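PDB 4R9O: putative aldo/keto reductase from Salmonella enterica subsp. enterica serovar Typhimurium, which probably acts as an NADP-dependent oxidoreductase of the aldo/keto reductase family, built on a TIM barrel. Local coordinates for residues H108-A113 and Q147-S152; D138-A143 and Q172-F177; V184-V189 and Y250-R255; Q238-S243 and E279-T284. All blocks are in the same frame, centred on the assembly; numbering follows the deposited sequence.

Contact 1 of 4, residues H108-A113 and Q147-S152; sequences HIILSA and QHLHQS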
loop_
_atom_site.group_PDB
_atom_site.type_symbol
_atom_site.label_atom_id
_atom_site.label_comp_id
_atom_site.label_asym_id
_atom_site.label_seq_id
_atom_site.Cartn_x
_atom_site.Cartn_y
_atom_site.Cartn_z
ATOM N N HIS C 108 -20.823 26.837 16.359
ATOM C CA HIS C 108 -20.822 25.523 17.003
ATOM C C HIS C 108 -19.704 25.375 18.051
ATOM O O HIS C 108 -19.908 24.796 19.118
ATOM C CB HIS C 108 -20.687 24.413 15.960
ATOM C CG HIS C 108 -20.599 23.040 16.556
ATOM N ND1 HIS C 108 -21.705 22.350 17.000
ATOM C CD2 HIS C 108 -19.533 22.236 16.789
ATOM C CE1 HIS C 108 -21.327 21.178 17.483
ATOM N NE2 HIS C 108 -20.014 21.084 17.364
ATOM N N ILE C 109 -18.522 25.886 17.739
ATOM C CA ILE C 109 -17.417 25.823 18.684
ATOM C C ILE C 109 -17.784 26.612 19.945
ATOM O O ILE C 109 -17.612 26.134 21.070
ATOM C CB ILE C 109 -16.111 26.366 18.057
ATOM C CG1 ILE C 109 -15.675 25.447 16.904
ATOM C CG2 ILE C 109 -15.032 26.493 19.127
ATOM C CD1 ILE C 109 -14.491 25.984 16.034
ATOM N N ILE C 110 -18.324 27.808 19.746
ATOM C CA ILE C 110 -18.705 28.647 20.869
ATOM C C ILE C 110 -19.811 27.982 21.687
ATOM O O ILE C 110 -19.722 27.914 22.907
ATOM C CB ILE C 110 -19.162 30.039 20.394
ATOM C CG1 ILE C 110 -17.979 30.783 19.760
ATOM C CG2 ILE C 110 -19.789 30.831 21.543
ATOM C CD1 ILE C 110 -18.300 32.182 19.302
ATOM N N LEU C 111 -20.836 27.477 21.008
ATOM C CA LEU C 111 -21.968 26.864 21.695
ATOM C C LEU C 111 -21.556 25.564 22.390
ATOM O O LEU C 111 -22.052 25.259 23.468
ATOM C CB LEU C 111 -23.119 26.612 20.725
ATOM C CG LEU C 111 -23.816 27.870 20.175
ATOM C CD1 LEU C 111 -24.982 27.499 19.263
ATOM C CD2 LEU C 111 -24.264 28.833 21.280
ATOM N N SER C 112 -20.640 24.812 21.784
ATOM C CA SER C 112 -20.121 23.592 22.418
ATOM C C SER C 112 -19.378 23.874 23.723
ATOM O O SER C 112 -19.598 23.201 24.729
ATOM C CB SER C 112 -19.192 22.849 21.466
ATOM O OG SER C 112 -19.916 22.380 20.347
ATOM N N ALA C 113 -18.491 24.865 23.694
ATOM C CA ALA C 113 -17.745 25.265 24.882
ATOM C C ALA C 113 -18.677 25.736 25.988
ATOM O O ALA C 113 -18.459 25.446 27.164
ATOM C CB ALA C 113 -16.747 26.357 24.539
ATOM N N GLN C 147 -10.738 33.179 19.798
ATOM C CA GLN C 147 -10.596 34.573 20.233
ATOM C C GLN C 147 -11.709 34.994 21.182
ATOM O O GLN C 147 -11.464 35.623 22.217
ATOM C CB GLN C 147 -10.589 35.540 19.042
ATOM C CG GLN C 147 -9.340 35.526 18.173
ATOM C CD GLN C 147 -8.182 34.833 18.839
ATOM O OE1 GLN C 147 -7.946 33.643 18.623
ATOM N NE2 GLN C 147 -7.449 35.571 19.663
ATOM N N HIS C 148 -12.942 34.680 20.808
ATOM C CA HIS C 148 -14.066 35.091 21.620
ATOM C C HIS C 148 -14.034 34.403 22.982
ATOM O O HIS C 148 -14.241 35.033 24.009
ATOM C CB HIS C 148 -15.382 34.792 20.913
ATOM C CG HIS C 148 -16.583 35.072 21.761
ATOM N ND1 HIS C 148 -17.327 34.073 22.349
ATOM C CD2 HIS C 148 -17.145 36.238 22.147
ATOM C CE1 HIS C 148 -18.312 34.613 23.045
ATOM N NE2 HIS C 148 -18.223 35.926 22.939
ATOM N N LEU C 149 -13.781 33.104 22.976
ATOM C CA LEU C 149 -13.762 32.309 24.203
ATOM C C LEU C 149 -12.620 32.749 25.131
ATOM O O LEU C 149 -12.749 32.738 26.361
ATOM C CB LEU C 149 -13.626 30.819 23.859
ATOM C CG LEU C 149 -14.884 30.013 23.521
ATOM C CD1 LEU C 149 -15.796 30.745 22.574
ATOM C CD2 LEU C 149 -14.525 28.663 22.924
ATOM N N HIS C 150 -11.498 33.128 24.528
ATOM C CA HIS C 150 -10.353 33.615 25.289
ATOM C C HIS C 150 -10.619 35.009 25.861
ATOM O O HIS C 150 -10.296 35.286 27.019
ATOM C CB HIS C 150 -9.100 33.628 24.409
ATOM C CG HIS C 150 -7.847 33.985 25.146
ATOM N ND1 HIS C 150 -7.160 33.080 25.928
ATOM C CD2 HIS C 150 -7.157 35.149 25.224
ATOM C CE1 HIS C 150 -6.098 33.670 26.450
ATOM N NE2 HIS C 150 -6.071 34.923 26.037
ATOM N N GLN C 151 -11.224 35.874 25.049
ATOM C CA GLN C 151 -11.553 37.240 25.464
ATOM C C GLN C 151 -12.458 37.292 26.699
ATOM O O GLN C 151 -12.366 38.219 27.486
ATOM C CB GLN C 151 -12.224 38.010 24.313
ATOM C CG GLN C 151 -13.757 37.963 24.352
ATOM C CD GLN C 151 -14.432 39.228 23.871
ATOM O OE1 GLN C 151 -14.311 40.286 24.491
ATOM N NE2 GLN C 151 -15.171 39.120 22.766
ATOM N N SER C 152 -13.323 36.295 26.864
ATOM C CA SER C 152 -14.334 36.325 27.919
ATOM C C SER C 152 -13.908 35.570 29.174
ATOM O O SER C 152 -14.610 35.584 30.180
ATOM C CB SER C 152 -15.647 35.747 27.401
ATOM O OG SER C 152 -15.469 34.391 27.031
#

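Contact 2 of 4, residues D138-A143 and Q172-F177; sequences DADDVA and QSRLPF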
loop_
_atom_site.group_PDB
_atom_site.type_symbol
_atom_site.label_atom_id
_atom_site.label_comp_id
_atom_site.label_asym_id
_atom_site.label_seq_id
_atom_site.Cartn_x
_atom_site.Cartn_y
_atom_site.Cartn_z
ATOM N N ASP C 138 -12.235 25.749 8.446
ATOM C CA ASP C 138 -11.840 27.091 8.067
ATOM C C ASP C 138 -11.126 27.710 9.266
ATOM O O ASP C 138 -11.755 28.047 10.270
ATOM C CB ASP C 138 -13.079 27.908 7.646
ATOM C CG ASP C 138 -12.737 29.313 7.164
ATOM O OD1 ASP C 138 -11.852 29.973 7.741
ATOM O OD2 ASP C 138 -13.388 29.775 6.206
ATOM N N ALA C 139 -9.808 27.843 9.166
ATOM C CA ALA C 139 -8.986 28.217 10.317
ATOM C C ALA C 139 -9.326 29.611 10.867
ATOM O O ALA C 139 -9.211 29.840 12.071
ATOM C CB ALA C 139 -7.509 28.137 9.945
ATOM N N ASP C 140 -9.746 30.522 9.983
ATOM C CA ASP C 140 -10.196 31.863 10.378
ATOM C C ASP C 140 -11.401 31.790 11.307
ATOM O O ASP C 140 -11.528 32.570 12.244
ATOM C CB ASP C 140 -10.588 32.710 9.161
ATOM C CG ASP C 140 -9.394 33.241 8.385
ATOM O OD1 ASP C 140 -8.248 33.158 8.881
ATOM O OD2 ASP C 140 -9.622 33.763 7.268
ATOM N N ASP C 141 -12.300 30.865 10.999
ATOM C CA ASP C 141 -13.518 30.672 11.771
ATOM C C ASP C 141 -13.219 30.114 13.155
ATOM O O ASP C 141 -13.782 30.579 14.153
ATOM C CB ASP C 141 -14.468 29.742 11.029
ATOM C CG ASP C 141 -15.159 30.422 9.867
ATOM O OD1 ASP C 141 -15.065 31.669 9.742
ATOM O OD2 ASP C 141 -15.809 29.700 9.083
ATOM N N VAL C 142 -12.338 29.116 13.209
ATOM C CA VAL C 142 -11.897 28.548 14.477
ATOM C C VAL C 142 -11.207 29.625 15.312
ATOM O O VAL C 142 -11.486 29.764 16.501
ATOM C CB VAL C 142 -10.944 27.349 14.262
ATOM C CG1 VAL C 142 -10.440 26.785 15.610
ATOM C CG2 VAL C 142 -11.642 26.270 13.438
ATOM N N ALA C 143 -10.325 30.396 14.674
ATOM C CA ALA C 143 -9.637 31.493 15.348
ATOM C C ALA C 143 -10.623 32.506 15.927
ATOM O O ALA C 143 -10.429 32.978 17.037
ATOM C CB ALA C 143 -8.672 32.196 14.397
ATOM N N GLN C 172 -2.454 27.176 13.536
ATOM C CA GLN C 172 -1.559 28.015 14.329
ATOM C C GLN C 172 -1.338 29.382 13.691
ATOM O O GLN C 172 -1.246 30.394 14.399
ATOM C CB GLN C 172 -0.203 27.328 14.537
ATOM C CG GLN C 172 0.773 28.140 15.389
ATOM C CD GLN C 172 0.276 28.341 16.830
ATOM O OE1 GLN C 172 0.490 27.494 17.692
ATOM N NE2 GLN C 172 -0.366 29.474 17.089
ATOM N N SER C 173 -1.262 29.412 12.357
ATOM C CA SER C 173 -1.004 30.662 11.633
ATOM C C SER C 173 -2.031 31.743 11.959
ATOM O O SER C 173 -1.720 32.928 11.894
ATOM C CB SER C 173 -0.970 30.425 10.113
ATOM O OG SER C 173 -2.220 29.990 9.602
ATOM N N ARG C 174 -3.234 31.335 12.346
ATOM C CA ARG C 174 -4.313 32.282 12.586
ATOM C C ARG C 174 -4.378 32.765 14.035
ATOM O O ARG C 174 -5.105 33.706 14.339
ATOM C CB ARG C 174 -5.654 31.663 12.203
ATOM C CG ARG C 174 -5.706 31.049 10.790
ATOM C CD ARG C 174 -5.306 32.061 9.749
ATOM N NE ARG C 174 -5.788 31.726 8.409
ATOM C CZ ARG C 174 -5.000 31.545 7.354
ATOM N NH1 ARG C 174 -3.684 31.654 7.480
ATOM N NH2 ARG C 174 -5.528 31.265 6.172
ATOM N N LEU C 175 -3.621 32.127 14.922
ATOM C CA LEU C 175 -3.768 32.380 16.359
ATOM C C LEU C 175 -2.668 33.254 16.948
ATOM O O LEU C 175 -1.490 33.089 16.638
ATOM C CB LEU C 175 -3.831 31.052 17.111
ATOM C CG LEU C 175 -5.047 30.201 16.740
ATOM C CD1 LEU C 175 -4.975 28.800 17.340
ATOM C CD2 LEU C 175 -6.337 30.892 17.160
ATOM N N PRO C 176 -3.057 34.198 17.816
ATOM C CA PRO C 176 -2.096 35.067 18.498
ATOM C C PRO C 176 -1.442 34.376 19.702
ATOM O O PRO C 176 -0.495 34.910 20.279
ATOM C CB PRO C 176 -2.955 36.253 18.939
ATOM C CG PRO C 176 -4.312 35.662 19.133
ATOM C CD PRO C 176 -4.452 34.596 18.078
ATOM N N PHE C 177 -1.947 33.203 20.068
ATOM C CA PHE C 177 -1.352 32.414 21.144
ATOM C C PHE C 177 -0.979 31.009 20.667
ATOM O O PHE C 177 -1.570 30.487 19.717
ATOM C CB PHE C 177 -2.305 32.327 22.338
ATOM C CG PHE C 177 -3.758 32.259 21.953
ATOM C CD1 PHE C 177 -4.271 31.134 21.324
ATOM C CD2 PHE C 177 -4.607 33.318 22.219
ATOM C CE1 PHE C 177 -5.599 31.072 20.962
ATOM C CE2 PHE C 177 -5.939 33.259 21.867
ATOM C CZ PHE C 177 -6.435 32.135 21.232
HETATM O O HOH W 1 -8.446 30.470 6.916
#

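Contact 3 of 4, residues V184-V189 and Y250-R255; sequences VEISPV and YAWILR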
loop_
_atom_site.group_PDB
_atom_site.type_symbol
_atom_site.label_atom_id
_atom_site.label_comp_id
_atom_site.label_asym_id
_atom_site.label_seq_id
_atom_site.Cartn_x
_atom_site.Cartn_y
_atom_site.Cartn_z
ATOM N N VAL C 184 -2.487 12.949 20.534
ATOM C CA VAL C 184 -2.343 11.937 19.489
ATOM C C VAL C 184 -2.169 10.522 20.016
ATOM O O VAL C 184 -1.862 10.325 21.196
ATOM C CB VAL C 184 -1.143 12.256 18.572
ATOM C CG1 VAL C 184 -1.356 13.594 17.843
ATOM C CG2 VAL C 184 0.138 12.270 19.369
ATOM N N GLU C 185 -2.350 9.543 19.127
ATOM C CA GLU C 185 -2.272 8.138 19.520
ATOM C C GLU C 185 -0.837 7.625 19.516
ATOM O O GLU C 185 -0.149 7.708 18.493
ATOM C CB GLU C 185 -3.131 7.258 18.605
ATOM C CG GLU C 185 -3.104 5.784 19.037
ATOM C CD GLU C 185 -4.046 4.903 18.232
ATOM O OE1 GLU C 185 -4.701 5.429 17.304
ATOM O OE2 GLU C 185 -4.115 3.685 18.523
ATOM N N ILE C 186 -0.391 7.097 20.659
ATOM C CA ILE C 186 0.967 6.569 20.803
ATOM C C ILE C 186 1.005 5.316 21.670
ATOM O O ILE C 186 0.577 5.341 22.821
ATOM C CB ILE C 186 1.934 7.586 21.449
ATOM C CG1 ILE C 186 1.791 8.973 20.823
ATOM C CG2 ILE C 186 3.370 7.068 21.361
ATOM C CD1 ILE C 186 2.575 10.061 21.527
ATOM N N SER C 187 1.535 4.230 21.119
ATOM C CA SER C 187 1.728 2.992 21.864
ATOM C C SER C 187 2.685 2.101 21.088
ATOM O O SER C 187 2.962 2.370 19.918
ATOM C CB SER C 187 0.395 2.280 22.093
ATOM O OG SER C 187 -0.005 1.576 20.936
ATOM N N PRO C 188 3.199 1.037 21.724
ATOM C CA PRO C 188 3.996 0.085 20.941
ATOM C C PRO C 188 3.156 -0.556 19.830
ATOM O O PRO C 188 3.696 -1.014 18.825
ATOM C CB PRO C 188 4.431 -0.962 21.983
ATOM C CG PRO C 188 4.368 -0.249 23.296
ATOM C CD PRO C 188 3.235 0.741 23.171
ATOM N N VAL C 189 1.839 -0.553 20.021
ATOM C CA VAL C 189 0.880 -1.151 19.090
ATOM C C VAL C 189 0.559 -0.213 17.920
ATOM O O VAL C 189 0.109 -0.645 16.861
ATOM C CB VAL C 189 -0.433 -1.522 19.837
ATOM C CG1 VAL C 189 -1.425 -2.207 18.920
ATOM C CG2 VAL C 189 -0.125 -2.407 21.022
ATOM N N TYR C 250 3.849 2.318 29.735
ATOM C CA TYR C 250 3.852 3.753 30.047
ATOM C C TYR C 250 5.282 4.320 30.038
ATOM O O TYR C 250 5.521 5.429 29.549
ATOM C CB TYR C 250 3.178 4.018 31.402
ATOM C CG TYR C 250 1.661 3.890 31.373
ATOM C CD1 TYR C 250 0.910 4.493 30.369
ATOM C CD2 TYR C 250 0.988 3.159 32.343
ATOM C CE1 TYR C 250 -0.484 4.371 30.341
ATOM C CE2 TYR C 250 -0.392 3.025 32.323
ATOM C CZ TYR C 250 -1.125 3.632 31.323
ATOM O OH TYR C 250 -2.496 3.493 31.319
ATOM N N ALA C 251 6.226 3.555 30.583
ATOM C CA ALA C 251 7.623 3.969 30.639
ATOM C C ALA C 251 8.171 4.118 29.223
ATOM O O ALA C 251 8.940 5.032 28.933
ATOM C CB ALA C 251 8.452 2.962 31.445
ATOM N N TRP C 252 7.730 3.226 28.341
ATOM C CA TRP C 252 8.133 3.220 26.939
ATOM C C TRP C 252 7.695 4.498 26.224
ATOM O O TRP C 252 8.439 5.068 25.418
ATOM C CB TRP C 252 7.537 1.992 26.243
ATOM C CG TRP C 252 7.973 1.779 24.820
ATOM C CD1 TRP C 252 9.024 1.019 24.394
ATOM C CD2 TRP C 252 7.356 2.310 23.638
ATOM N NE1 TRP C 252 9.111 1.055 23.023
ATOM C CE2 TRP C 252 8.098 1.841 22.533
ATOM C CE3 TRP C 252 6.262 3.156 23.408
ATOM C CZ2 TRP C 252 7.773 2.172 21.216
ATOM C CZ3 TRP C 252 5.937 3.488 22.091
ATOM C CH2 TRP C 252 6.696 2.999 21.016
ATOM N N ILE C 253 6.468 4.923 26.518
ATOM C CA ILE C 253 5.895 6.146 25.967
ATOM C C ILE C 253 6.589 7.393 26.526
ATOM O O ILE C 253 6.919 8.323 25.786
ATOM C CB ILE C 253 4.381 6.214 26.274
ATOM C CG1 ILE C 253 3.624 5.167 25.452
ATOM C CG2 ILE C 253 3.824 7.609 26.019
ATOM C CD1 ILE C 253 2.154 5.074 25.811
ATOM N N LEU C 254 6.808 7.405 27.838
ATOM C CA LEU C 254 7.484 8.519 28.500
ATOM C C LEU C 254 8.902 8.750 27.979
ATOM O O LEU C 254 9.424 9.861 28.062
ATOM C CB LEU C 254 7.559 8.287 30.015
ATOM C CG LEU C 254 6.271 8.320 30.839
ATOM C CD1 LEU C 254 6.614 8.086 32.308
ATOM C CD2 LEU C 254 5.535 9.642 30.658
ATOM N N ARG C 255 9.525 7.686 27.479
ATOM C CA ARG C 255 10.909 7.737 27.003
ATOM C C ARG C 255 11.041 8.570 25.718
ATOM O O ARG C 255 12.126 9.052 25.391
ATOM C CB ARG C 255 11.434 6.308 26.784
ATOM C CG ARG C 255 12.893 6.193 26.316
ATOM C CD ARG C 255 13.845 6.892 27.271
ATOM N NE ARG C 255 15.229 6.859 26.794
ATOM C CZ ARG C 255 15.736 7.719 25.914
ATOM N NH1 ARG C 255 17.011 7.623 25.554
ATOM N NH2 ARG C 255 14.971 8.678 25.394
#

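Contact 4 of 4, residues Q238-S243 and E279-T284; sequences QELNAS and ETLSLT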
loop_
_atom_site.group_PDB
_atom_site.type_symbol
_atom_site.label_atom_id
_atom_site.label_comp_id
_atom_site.label_asym_id
_atom_site.label_seq_id
_atom_site.Cartn_x
_atom_site.Cartn_y
_atom_site.Cartn_z
ATOM N N GLN C 238 10.024 -8.113 34.390
ATOM C CA GLN C 238 10.841 -8.846 35.364
ATOM C C GLN C 238 12.250 -8.276 35.458
ATOM O O GLN C 238 12.781 -8.101 36.553
ATOM C CB GLN C 238 10.908 -10.333 35.013
ATOM C CG GLN C 238 9.583 -11.064 35.166
ATOM C CD GLN C 238 9.669 -12.529 34.760
ATOM O OE1 GLN C 238 10.525 -12.918 33.960
ATOM N NE2 GLN C 238 8.783 -13.352 35.318
ATOM N N GLU C 239 12.846 -7.974 34.308
ATOM C CA GLU C 239 14.173 -7.363 34.268
ATOM C C GLU C 239 14.214 -6.045 35.035
ATOM O O GLU C 239 15.232 -5.695 35.618
ATOM C CB GLU C 239 14.611 -7.118 32.822
ATOM C CG GLU C 239 14.860 -8.376 32.013
ATOM C CD GLU C 239 15.220 -8.070 30.570
ATOM O OE1 GLU C 239 15.461 -9.027 29.806
ATOM O OE2 GLU C 239 15.259 -6.875 30.202
ATOM N N LEU C 240 13.104 -5.313 35.020
ATOM C CA LEU C 240 13.041 -4.000 35.655
ATOM C C LEU C 240 12.456 -4.066 37.062
ATOM O O LEU C 240 12.372 -3.049 37.750
ATOM C CB LEU C 240 12.212 -3.036 34.793
ATOM C CG LEU C 240 12.780 -2.651 33.424
ATOM C CD1 LEU C 240 11.724 -1.991 32.573
ATOM C CD2 LEU C 240 13.984 -1.734 33.566
ATOM N N ASN C 241 12.062 -5.267 37.480
ATOM C CA ASN C 241 11.316 -5.463 38.724
ATOM C C ASN C 241 10.063 -4.610 38.748
ATOM O O ASN C 241 9.689 -4.074 39.789
ATOM C CB ASN C 241 12.184 -5.148 39.940
ATOM C CG ASN C 241 13.455 -5.948 39.954
ATOM O OD1 ASN C 241 13.433 -7.173 39.817
ATOM N ND2 ASN C 241 14.583 -5.261 40.095
ATOM N N ALA C 242 9.428 -4.481 37.587
ATOM C CA ALA C 242 8.178 -3.746 37.468
ATOM C C ALA C 242 6.998 -4.611 37.906
ATOM O O ALA C 242 6.912 -5.792 37.567
ATOM C CB ALA C 242 7.980 -3.256 36.033
ATOM N N SER C 243 6.089 -4.004 38.661
ATOM C CA SER C 243 4.911 -4.687 39.179
ATOM C C SER C 243 3.999 -5.268 38.094
ATOM O O SER C 243 3.296 -6.258 38.324
ATOM C CB SER C 243 4.108 -3.722 40.048
ATOM O OG SER C 243 2.762 -4.148 40.167
ATOM N N GLU C 279 6.980 6.473 36.194
ATOM C CA GLU C 279 7.887 7.619 36.318
ATOM C C GLU C 279 9.262 7.251 36.891
ATOM O O GLU C 279 10.243 7.955 36.643
ATOM C CB GLU C 279 7.261 8.717 37.196
ATOM C CG GLU C 279 6.209 9.584 36.495
ATOM C CD GLU C 279 6.241 11.053 36.935
ATOM O OE1 GLU C 279 7.303 11.705 36.796
ATOM O OE2 GLU C 279 5.202 11.559 37.412
ATOM N N THR C 280 9.334 6.160 37.653
ATOM C CA THR C 280 10.583 5.778 38.320
ATOM C C THR C 280 11.320 4.613 37.638
ATOM O O THR C 280 12.369 4.172 38.111
ATOM C CB THR C 280 10.325 5.400 39.794
ATOM O OG1 THR C 280 9.490 4.236 39.858
ATOM C CG2 THR C 280 9.652 6.550 40.526
ATOM N N LEU C 281 10.767 4.126 36.532
ATOM C CA LEU C 281 11.334 2.996 35.802
ATOM C C LEU C 281 12.503 3.401 34.894
ATOM O O LEU C 281 12.408 4.373 34.143
ATOM C CB LEU C 281 10.248 2.322 34.963
ATOM C CG LEU C 281 9.718 0.968 35.425
ATOM C CD1 LEU C 281 9.206 1.047 36.849
ATOM C CD2 LEU C 281 8.620 0.485 34.482
ATOM N N SER C 282 13.587 2.630 34.958
ATOM C CA SER C 282 14.791 2.891 34.170
ATOM C C SER C 282 14.804 2.091 32.871
ATOM O O SER C 282 15.539 1.117 32.747
ATOM C CB SER C 282 16.048 2.551 34.983
ATOM O OG SER C 282 15.978 3.080 36.291
ATOM N N LEU C 283 13.988 2.489 31.905
ATOM C CA LEU C 283 13.960 1.783 30.629
ATOM C C LEU C 283 15.197 2.148 29.808
ATOM O O LEU C 283 15.392 3.313 29.471
ATOM C CB LEU C 283 12.680 2.116 29.852
ATOM C CG LEU C 283 12.257 1.148 28.743
ATOM C CD1 LEU C 283 11.845 -0.191 29.316
ATOM C CD2 LEU C 283 11.125 1.736 27.934
ATOM N N THR C 284 16.041 1.162 29.516
ATOM C CA THR C 284 17.223 1.393 28.684
ATOM C C THR C 284 16.855 1.496 27.203
ATOM O O THR C 284 15.722 1.195 26.820
ATOM C CB THR C 284 18.249 0.275 28.836
ATOM O OG1 THR C 284 17.721 -0.924 28.258
ATOM C CG2 THR C 284 18.570 0.031 30.316
#

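Contact 1 of 4, residues H108-A113 and Q147-S152
Ile110 and Leu149 carry the apolar part of this contact: their CA atoms, 7.0 Å apart, form the closest backbone pair. Leu149 presents its two methyls to different partners. Its CD1 reaches across the Ile110 side chain, 3.6 Å from CG1 of Ile110, while its CD2 is 3.6 Å from CB of Ala113, one helical turn further on. Ile109 is a looser neighbour, its CG2 4.4 Å from Leu149 CD2.

The second kind of contact is between an aliphatic tip and a ring. With CG1 held beside the backbone N (chi1 -66°) and the chain extended beyond it, Ile110 pushes CD1 to 3.7 Å from ND1 of His148, meeting the imidazole obliquely while the two side chains cross at nearly a right angle. The contact buries ND1, for which the model offers no hydrogen-bond partner.

No hydrogen bond passes between the two segments. Ser112 OG donates to His108 O at 2.7 Å from above the carbonyl plane, and Ser112 N reaches the same oxygen from the opposite face.

The segment axes approach to 10.5 Å at 36°, as suits neighbouring outer helices of an alpha/beta barrel. Helices 106-119 and 139-151 flank strand 125-130 in the chain, and Ala113 and Leu149 both rest on its Leu128; Leu149 also touches Val155 and Phe158 of strand 155-161.

Contact 2 of 4, residues D138-A143 and Q172-F177
Arg174 lies across the first turn of helix 139-151, its CG 3.5 Å from CB of Ala139 and its NE 2.9 Å from OD1 of Asp140. That salt bridge contains a hydrogen bond, though weak: the N-H...O angle is 123°, and the carboxylate and guanidinium planes stand 38° apart. A bend at chi2 carries the chain over Ala139 before NE meets the acid.

The stronger partners of the guanidinium lie in the second subunit, where Gln203 O accepts from NH2 and Gln204 O from NH1. Arg174 NH2 also donates to a water at 3.1 Å, and the same water accepts a weak hydrogen bond from Asp140 N. The other carboxylate oxygen of Asp140, OD2, pairs with Arg206 of the second subunit, so two arginines gather round one acid.

This is the N-terminus of a barrel helix, where Asp138 is the N-cap: its OD1 accepts, weakly, from the backbone N of Asp140 and Asp141, and Gln203 OE1 of the second subunit takes Ala139 N. Ala143 supplies the apolar floor, with CB 3.8 Å from both Arg174 CB and Leu175 CD2. Gln172 NE2 gives Phe177 O a straight bond of 3.1 Å, and its OE1 accepts from Leu179 N.

Contact 3 of 4, residues V184-V189 and Y250-R255
Pro188 and Trp252 form the tight part of this contact. CG of Pro188 sits over one face of the indole, 4.1 Å from the centroid of the six-membered ring and only 18° off its normal, a CH-pi arrangement. CZ3 of Trp252 also lies 3.7 Å from both Ser187 C and Pro188 N, with Ser187 C oblique to the ring. With its CG anti to the backbone N (chi1 -174°), the tryptophan projects from helix 245-254 toward the loop after strand 182-185. Ile253 packs beside it, and its CD1 comes to 3.4 Å from Ile186 O.

Elsewhere the fit is looser. Ile186 CG2 reaches only the indole edge, 4.5 Å from CZ3 of Trp252. Ser187 directs its CB away from the helix, and its OG accepts a weak bond from the partly exposed Val189.

Ile253 also touches Cys214, a residue probably of the NADP site, and Trp252 stacks on Trp288 of helix 285-296. No hydrogen bond crosses the contact, and Ile186 O has no partner in the model, which implies that these two segments are held by van der Waals packing and the CH-pi contact, while polar bonds run to other parts of the fold.

Contact 4 of 4, residues Q238-S243 and E279-T284
Glu239 OE2, one residue before the Leu240 that meets Ser282 and Leu283, is gripped twice: Arg290 NH1 forms a salt bridge with it and Gln287 NE2 a hydrogen bond. Across the segments themselves no hydrogen bond forms, and the contact is mostly apolar, with three leucines and Ala242.

Leu240 divides its branches. CD1 meets CD1 of Leu283 tip to tip at 3.7 Å, the two side chains running obliquely, and it stands 4.4 Å from Leu281 CD2. CD2 instead points at the backbone, 3.3 Å from Ser282 O, a close van der Waals approach to a carbonyl. A chi1 of -160° swings Leu283 CG to the side of its carbonyl carbon, which brings CD1 to this spot.

Helix 227-240 stops at Asn241, which takes positive phi (55°) in a Schellman motif, its N bonded to Gln238 O at 3.1 Å. Beyond this turn Ala242 lies beside the loop, its CB 4.1 Å from CD2 of Leu281; Leu240 points toward the loop.

That loop joins helix 269-276 to helix 285-296, whose N-cap is Thr284; Gln287 accepts from its backbone N. Leu281 packs onto Ala251 and Gln247 of helix 245-254, and Leu283 touches Trp252 of that helix and Trp288 of helix 285-296.

How the contacts relate
The four contacts form two pairs. Contacts 1 and 2 share helix 139-151, with centres 13 Å apart, and Gln147 and His150 of the first pack on Phe177 of the second. Contacts 3 and 4 meet along helix 245-254, with centres 15 Å apart. Contact 1 and contact 4 lie about 44 Å apart between centres, on opposite sides of the chain's centre. Contacts 1 and 3 are buried and mainly apolar, and each leaves a polar atom without a partner. Contact 4, on the surface, remains leucine-rich but is bordered by salt bridges. Contact 2, partly buried, is the charged one, as befits its place against another subunit.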